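Local coordinates for putative lipoprotein (Bacteroides ovatus, PDB 3OQQ), which is of unknown function but binds calcium ions in the crystal and is probably an extracellular lipoprotein, built largely of antiparallel beta strands, at residues A[188-200]-A[326-340]. Sequence-based numbering, arbitrary orientation.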
loop_
_atom_site.group_PDB
_atom_site.type_symbol
_atom_site.label_atom_id
_atom_site.label_comp_id
_atom_site.label_asym_id
_atom_site.label_seq_id
_atom_site.Cartn_x
_atom_site.Cartn_y
_atom_site.Cartn_z
ATOM N N ILE A 188 -9.010 20.490 4.212
ATOM C CA ILE A 188 -9.938 21.250 3.374
ATOM C C ILE A 188 -9.499 21.185 1.912
ATOM O O ILE A 188 -10.352 21.075 1.022
ATOM C CB ILE A 188 -10.013 22.730 3.894
ATOM C CG1 ILE A 188 -10.703 22.793 5.268
ATOM C CG2 ILE A 188 -10.705 23.674 2.913
ATOM C CD1 ILE A 188 -10.111 23.846 6.213
ATOM N N TYR A 189 -8.187 21.273 1.666
ATOM C CA TYR A 189 -7.618 21.333 0.333
ATOM C C TYR A 189 -7.126 20.024 -0.325
ATOM O O TYR A 189 -6.881 20.114 -1.523
ATOM C CB TYR A 189 -6.481 22.370 0.353
ATOM C CG TYR A 189 -6.989 23.722 0.798
ATOM C CD1 TYR A 189 -7.829 24.473 -0.019
ATOM C CD2 TYR A 189 -6.746 24.192 2.092
ATOM C CE1 TYR A 189 -8.361 25.686 0.409
ATOM C CE2 TYR A 189 -7.272 25.411 2.531
ATOM C CZ TYR A 189 -8.043 26.175 1.665
ATOM O OH TYR A 189 -8.545 27.396 2.047
ATOM N N PRO A 190 -6.975 18.828 0.315
ATOM C CA PRO A 190 -6.544 17.636 -0.462
ATOM C C PRO A 190 -7.551 17.287 -1.565
ATOM O O PRO A 190 -8.750 17.384 -1.357
ATOM C CB PRO A 190 -6.472 16.522 0.588
ATOM C CG PRO A 190 -6.344 17.229 1.900
ATOM C CD PRO A 190 -7.151 18.494 1.743
ATOM N N THR A 191 -7.060 16.922 -2.747
ATOM C CA THR A 191 -7.925 16.627 -3.884
ATOM C C THR A 191 -7.640 15.251 -4.478
ATOM O O THR A 191 -8.540 14.648 -5.048
ATOM C CB THR A 191 -7.747 17.706 -4.969
ATOM O OG1 THR A 191 -6.360 17.815 -5.281
ATOM C CG2 THR A 191 -8.288 19.084 -4.543
ATOM N N VAL A 192 -6.374 14.805 -4.428
ATOM C CA VAL A 192 -5.941 13.558 -5.064
ATOM C C VAL A 192 -5.047 12.746 -4.133
ATOM O O VAL A 192 -4.328 13.315 -3.319
ATOM C CB VAL A 192 -5.170 13.843 -6.410
ATOM C CG1 VAL A 192 -4.799 12.544 -7.139
ATOM C CG2 VAL A 192 -5.944 14.772 -7.353
ATOM N N LEU A 193 -5.105 11.408 -4.269
ATOM C CA LEU A 193 -4.181 10.442 -3.688
ATOM C C LEU A 193 -3.684 9.596 -4.852
ATOM O O LEU A 193 -4.362 9.488 -5.874
ATOM C CB LEU A 193 -4.742 9.601 -2.543
ATOM C CG LEU A 193 -5.851 8.583 -2.801
ATOM C CD1 LEU A 193 -5.294 7.247 -3.212
ATOM C CD2 LEU A 193 -6.641 8.370 -1.544
ATOM N N GLY A 194 -2.505 9.038 -4.729
ATOM C CA GLY A 194 -1.982 8.217 -5.812
ATOM C C GLY A 194 -0.739 7.446 -5.448
ATOM O O GLY A 194 -0.257 7.499 -4.309
ATOM N N VAL A 195 -0.190 6.756 -6.441
ATOM C CA VAL A 195 1.016 5.970 -6.244
ATOM C C VAL A 195 1.733 5.875 -7.571
ATOM O O VAL A 195 1.114 5.837 -8.623
ATOM C CB VAL A 195 0.728 4.540 -5.624
ATOM C CG1 VAL A 195 -0.117 3.656 -6.549
ATOM C CG2 VAL A 195 2.021 3.817 -5.216
ATOM N N VAL A 196 3.035 5.883 -7.501
ATOM C CA VAL A 196 3.907 5.584 -8.611
ATOM C C VAL A 196 4.400 4.169 -8.336
ATOM O O VAL A 196 4.967 3.927 -7.266
ATOM C CB VAL A 196 5.098 6.565 -8.770
ATOM C CG1 VAL A 196 6.023 6.083 -9.881
ATOM C CG2 VAL A 196 4.642 8.006 -9.004
ATOM N N LEU A 197 4.172 3.240 -9.273
ATOM C CA LEU A 197 4.702 1.885 -9.184
ATOM C C LEU A 197 6.036 1.962 -9.880
ATOM O O LEU A 197 6.143 1.759 -11.096
ATOM C CB LEU A 197 3.759 0.860 -9.822
ATOM C CG LEU A 197 2.345 0.794 -9.265
ATOM C CD1 LEU A 197 1.514 -0.104 -10.103
ATOM C CD2 LEU A 197 2.328 0.391 -7.787
ATOM N N ASP A 198 7.039 2.395 -9.109
ATOM C CA ASP A 198 8.388 2.686 -9.556
ATOM C C ASP A 198 9.032 1.486 -10.265
ATOM O O ASP A 198 9.053 0.371 -9.726
ATOM C CB ASP A 198 9.224 3.128 -8.350
ATOM C CG ASP A 198 10.365 4.037 -8.712
ATOM O OD1 ASP A 198 11.230 3.612 -9.491
ATOM O OD2 ASP A 198 10.374 5.190 -8.236
ATOM N N GLY A 199 9.508 1.727 -11.488
ATOM C CA GLY A 199 10.134 0.687 -12.298
ATOM C C GLY A 199 9.158 -0.185 -13.067
ATOM O O GLY A 199 9.595 -0.970 -13.909
ATOM N N LEU A 200 7.827 -0.072 -12.803
ATOM C CA LEU A 200 6.879 -0.868 -13.572
ATOM C C LEU A 200 6.602 -0.160 -14.907
ATOM O O LEU A 200 5.610 0.544 -15.047
ATOM C CB LEU A 200 5.590 -1.194 -12.817
ATOM C CG LEU A 200 4.803 -2.350 -13.474
ATOM C CD1 LEU A 200 5.482 -3.725 -13.238
ATOM C CD2 LEU A 200 3.399 -2.347 -13.038
ATOM N N LEU A 326 8.077 -4.416 -6.563
ATOM C CA LEU A 326 7.031 -3.512 -6.058
ATOM C C LEU A 326 6.552 -3.965 -4.673
ATOM O O LEU A 326 6.126 -3.131 -3.868
ATOM C CB LEU A 326 5.829 -3.381 -7.026
ATOM C CG LEU A 326 6.157 -2.725 -8.360
ATOM C CD1 LEU A 326 5.024 -2.888 -9.329
ATOM C CD2 LEU A 326 6.498 -1.256 -8.181
ATOM N N ILE A 327 6.605 -5.279 -4.389
ATOM C CA ILE A 327 6.219 -5.794 -3.069
ATOM C C ILE A 327 7.448 -5.847 -2.161
ATOM O O ILE A 327 7.362 -5.467 -0.983
ATOM C CB ILE A 327 5.534 -7.182 -3.158
ATOM C CG1 ILE A 327 4.175 -7.101 -3.890
ATOM C CG2 ILE A 327 5.440 -7.885 -1.752
ATOM C CD1 ILE A 327 2.974 -7.286 -3.055
ATOM N N LEU A 328 8.569 -6.388 -2.688
ATOM C CA LEU A 328 9.779 -6.586 -1.905
ATOM C C LEU A 328 10.401 -5.262 -1.477
ATOM O O LEU A 328 10.614 -5.067 -0.274
ATOM C CB LEU A 328 10.805 -7.475 -2.646
ATOM C CG LEU A 328 10.383 -8.954 -2.891
ATOM C CD1 LEU A 328 11.527 -9.767 -3.469
ATOM C CD2 LEU A 328 9.845 -9.625 -1.620
ATOM N N ASP A 329 10.660 -4.347 -2.421
ATOM C CA ASP A 329 11.266 -3.058 -2.085
ATOM C C ASP A 329 10.194 -1.989 -1.736
ATOM O O ASP A 329 9.499 -1.462 -2.617
ATOM C CB ASP A 329 12.172 -2.583 -3.227
ATOM C CG ASP A 329 13.028 -1.368 -2.921
ATOM O OD1 ASP A 329 12.864 -0.780 -1.824
ATOM O OD2 ASP A 329 13.804 -0.958 -3.805
ATOM N N THR A 330 10.118 -1.627 -0.442
ATOM C CA THR A 330 9.172 -0.621 0.055
ATOM C C THR A 330 9.348 0.725 -0.680
ATOM O O THR A 330 8.364 1.431 -0.869
ATOM C CB THR A 330 9.293 -0.450 1.591
ATOM O OG1 THR A 330 8.228 0.377 2.038
ATOM C CG2 THR A 330 10.638 0.119 2.052
ATOM N N ASN A 331 10.597 1.046 -1.121
ATOM C CA ASN A 331 10.944 2.296 -1.802
ATOM C C ASN A 331 10.385 2.391 -3.218
ATOM O O ASN A 331 10.418 3.479 -3.777
ATOM C CB ASN A 331 12.449 2.510 -1.827
ATOM C CG ASN A 331 13.071 2.523 -0.449
ATOM O OD1 ASN A 331 13.881 1.664 -0.114
ATOM N ND2 ASN A 331 12.676 3.470 0.388
ATOM N N ARG A 332 9.842 1.298 -3.777
ATOM C CA ARG A 332 9.233 1.295 -5.118
ATOM C C ARG A 332 7.729 1.711 -5.059
ATOM O O ARG A 332 7.126 2.021 -6.089
ATOM C CB ARG A 332 9.406 -0.080 -5.799
ATOM C CG ARG A 332 10.860 -0.463 -6.076
ATOM C CD ARG A 332 11.406 0.170 -7.318
ATOM N NE ARG A 332 12.765 -0.287 -7.612
ATOM C CZ ARG A 332 13.531 0.199 -8.587
ATOM N NH1 ARG A 332 13.074 1.159 -9.386
ATOM N NH2 ARG A 332 14.760 -0.263 -8.766
ATOM N N GLN A 333 7.144 1.729 -3.847
ATOM C CA GLN A 333 5.759 2.127 -3.667
ATOM C C GLN A 333 5.758 3.601 -3.336
ATOM O O GLN A 333 5.781 3.981 -2.175
ATOM C CB GLN A 333 5.073 1.281 -2.590
ATOM C CG GLN A 333 5.331 -0.222 -2.714
ATOM C CD GLN A 333 4.788 -0.970 -1.526
ATOM O OE1 GLN A 333 4.439 -0.386 -0.493
ATOM N NE2 GLN A 333 4.706 -2.282 -1.643
ATOM N N ASN A 334 5.839 4.426 -4.372
ATOM C CA ASN A 334 5.957 5.856 -4.183
ATOM C C ASN A 334 4.565 6.508 -4.088
ATOM O O ASN A 334 4.057 7.069 -5.053
ATOM C CB ASN A 334 6.830 6.488 -5.290
ATOM C CG ASN A 334 7.071 7.960 -5.078
ATOM O OD1 ASN A 334 6.665 8.528 -4.075
ATOM N ND2 ASN A 334 7.724 8.611 -6.001
ATOM N N PHE A 335 3.986 6.443 -2.887
ATOM C CA PHE A 335 2.691 7.030 -2.567
ATOM C C PHE A 335 2.766 8.559 -2.516
ATOM O O PHE A 335 3.805 9.126 -2.174
ATOM C CB PHE A 335 2.181 6.490 -1.211
ATOM C CG PHE A 335 1.859 5.023 -1.276
ATOM C CD1 PHE A 335 0.754 4.567 -1.982
ATOM C CD2 PHE A 335 2.662 4.092 -0.635
ATOM C CE1 PHE A 335 0.471 3.199 -2.063
ATOM C CE2 PHE A 335 2.345 2.726 -0.675
ATOM C CZ PHE A 335 1.270 2.289 -1.407
ATOM N N PHE A 336 1.656 9.218 -2.849
ATOM C CA PHE A 336 1.601 10.682 -2.847
ATOM C C PHE A 336 0.173 11.167 -2.769
ATOM O O PHE A 336 -0.770 10.404 -3.013
ATOM C CB PHE A 336 2.286 11.292 -4.121
ATOM C CG PHE A 336 1.662 10.984 -5.472
ATOM C CD1 PHE A 336 2.051 9.861 -6.197
ATOM C CD2 PHE A 336 0.717 11.837 -6.033
ATOM C CE1 PHE A 336 1.496 9.588 -7.449
ATOM C CE2 PHE A 336 0.165 11.568 -7.289
ATOM C CZ PHE A 336 0.541 10.434 -7.981
ATOM N N ILE A 337 0.035 12.467 -2.480
ATOM C CA ILE A 337 -1.218 13.181 -2.510
ATOM C C ILE A 337 -1.043 14.487 -3.302
ATOM O O ILE A 337 0.084 14.978 -3.477
ATOM C CB ILE A 337 -1.841 13.447 -1.119
ATOM C CG1 ILE A 337 -0.926 14.351 -0.209
ATOM C CG2 ILE A 337 -2.262 12.118 -0.460
ATOM C CD1 ILE A 337 -1.623 15.149 0.755
ATOM N N LYS A 338 -2.170 15.022 -3.800
ATOM C CA LYS A 338 -2.223 16.348 -4.396
ATOM C C LYS A 338 -3.234 17.185 -3.642
ATOM O O LYS A 338 -4.224 16.671 -3.104
ATOM C CB LYS A 338 -2.552 16.352 -5.891
ATOM C CG LYS A 338 -1.496 15.758 -6.782
ATOM C CD LYS A 338 -1.607 16.409 -8.155
ATOM C CE LYS A 338 -1.748 15.403 -9.237
ATOM N NZ LYS A 338 -1.754 16.065 -10.571
ATOM N N VAL A 339 -2.939 18.474 -3.553
ATOM C CA VAL A 339 -3.816 19.439 -2.903
ATOM C C VAL A 339 -4.243 20.438 -3.958
ATOM O O VAL A 339 -3.572 20.561 -4.999
ATOM C CB VAL A 339 -3.160 20.104 -1.661
ATOM C CG1 VAL A 339 -2.699 19.045 -0.651
ATOM C CG2 VAL A 339 -2.011 21.020 -2.057
ATOM N N ASN A 340 -5.384 21.105 -3.725
ATOM C CA ASN A 340 -5.964 22.106 -4.622
ATOM C C ASN A 340 -4.878 23.011 -5.206
ATOM O O ASN A 340 -4.094 23.587 -4.461
ATOM C CB ASN A 340 -6.989 22.935 -3.851
ATOM C CG ASN A 340 -7.783 23.856 -4.721
ATOM O OD1 ASN A 340 -8.458 23.425 -5.668
ATOM N ND2 ASN A 340 -7.661 25.142 -4.452
HETATM O O HOH W 1 10.044 5.532 -5.553
HETATM O O HOH W 2 8.691 7.479 -8.323
#
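Leu326, near the end of helix 314-328, puts its CD1 against Leu200 CB at 3.9 Å, while CD2 packs on Leu197 CB. Arg332 then meets Asp198. Its chain bends at chi2 (-81°), and the edge of the guanidinium brings NH1 to Asp198 OD1 at 3.1 Å. This is a salt bridge, but its hydrogen bond is weak and bent, and the carboxylate and guanidinium planes lie 64° apart. The other carboxylate oxygen, Asp198 OD2, accepts from two waters, one shared with Asn331 O and one with Asn334 ND2. From Gln333 to Val339 the chain pairs antiparallel with strand 190-198. Asn334 and Val196 exchange backbone hydrogen bonds, and Asn334 OD1 is held by His346. Val195 CG2 lies over one face of the Phe335 ring, 3.9 Å from its centroid. Phe336 has CG between its backbone N and carbonyl carbon (chi1 64°), which folds the ring back over Gly194. Gly194 CA sits 4.1 Å from the ring centroid, nearly on the normal, in a CH-pi contact. A leucine here would probably lose both this flat cover over Gly194 and the ring stack with His346. Lys338 CB lies beside Val192 CB at 3.7 Å. Lys338 O accepts from both Thr191 N and Val192 N, on the same face of its plane, as in a classic beta bulge. Asn340 N closes the pairing on Tyr189 O at 2.8 Å. The two strands are neighbours in a six-stranded antiparallel sheet: 266-272 pairs with 190-198 on its other side, and the short edge strand 343-346 flanks 333-339. Strands 150-161 and 173-184 pack against the face bearing Leu193, Val195 and Gln333.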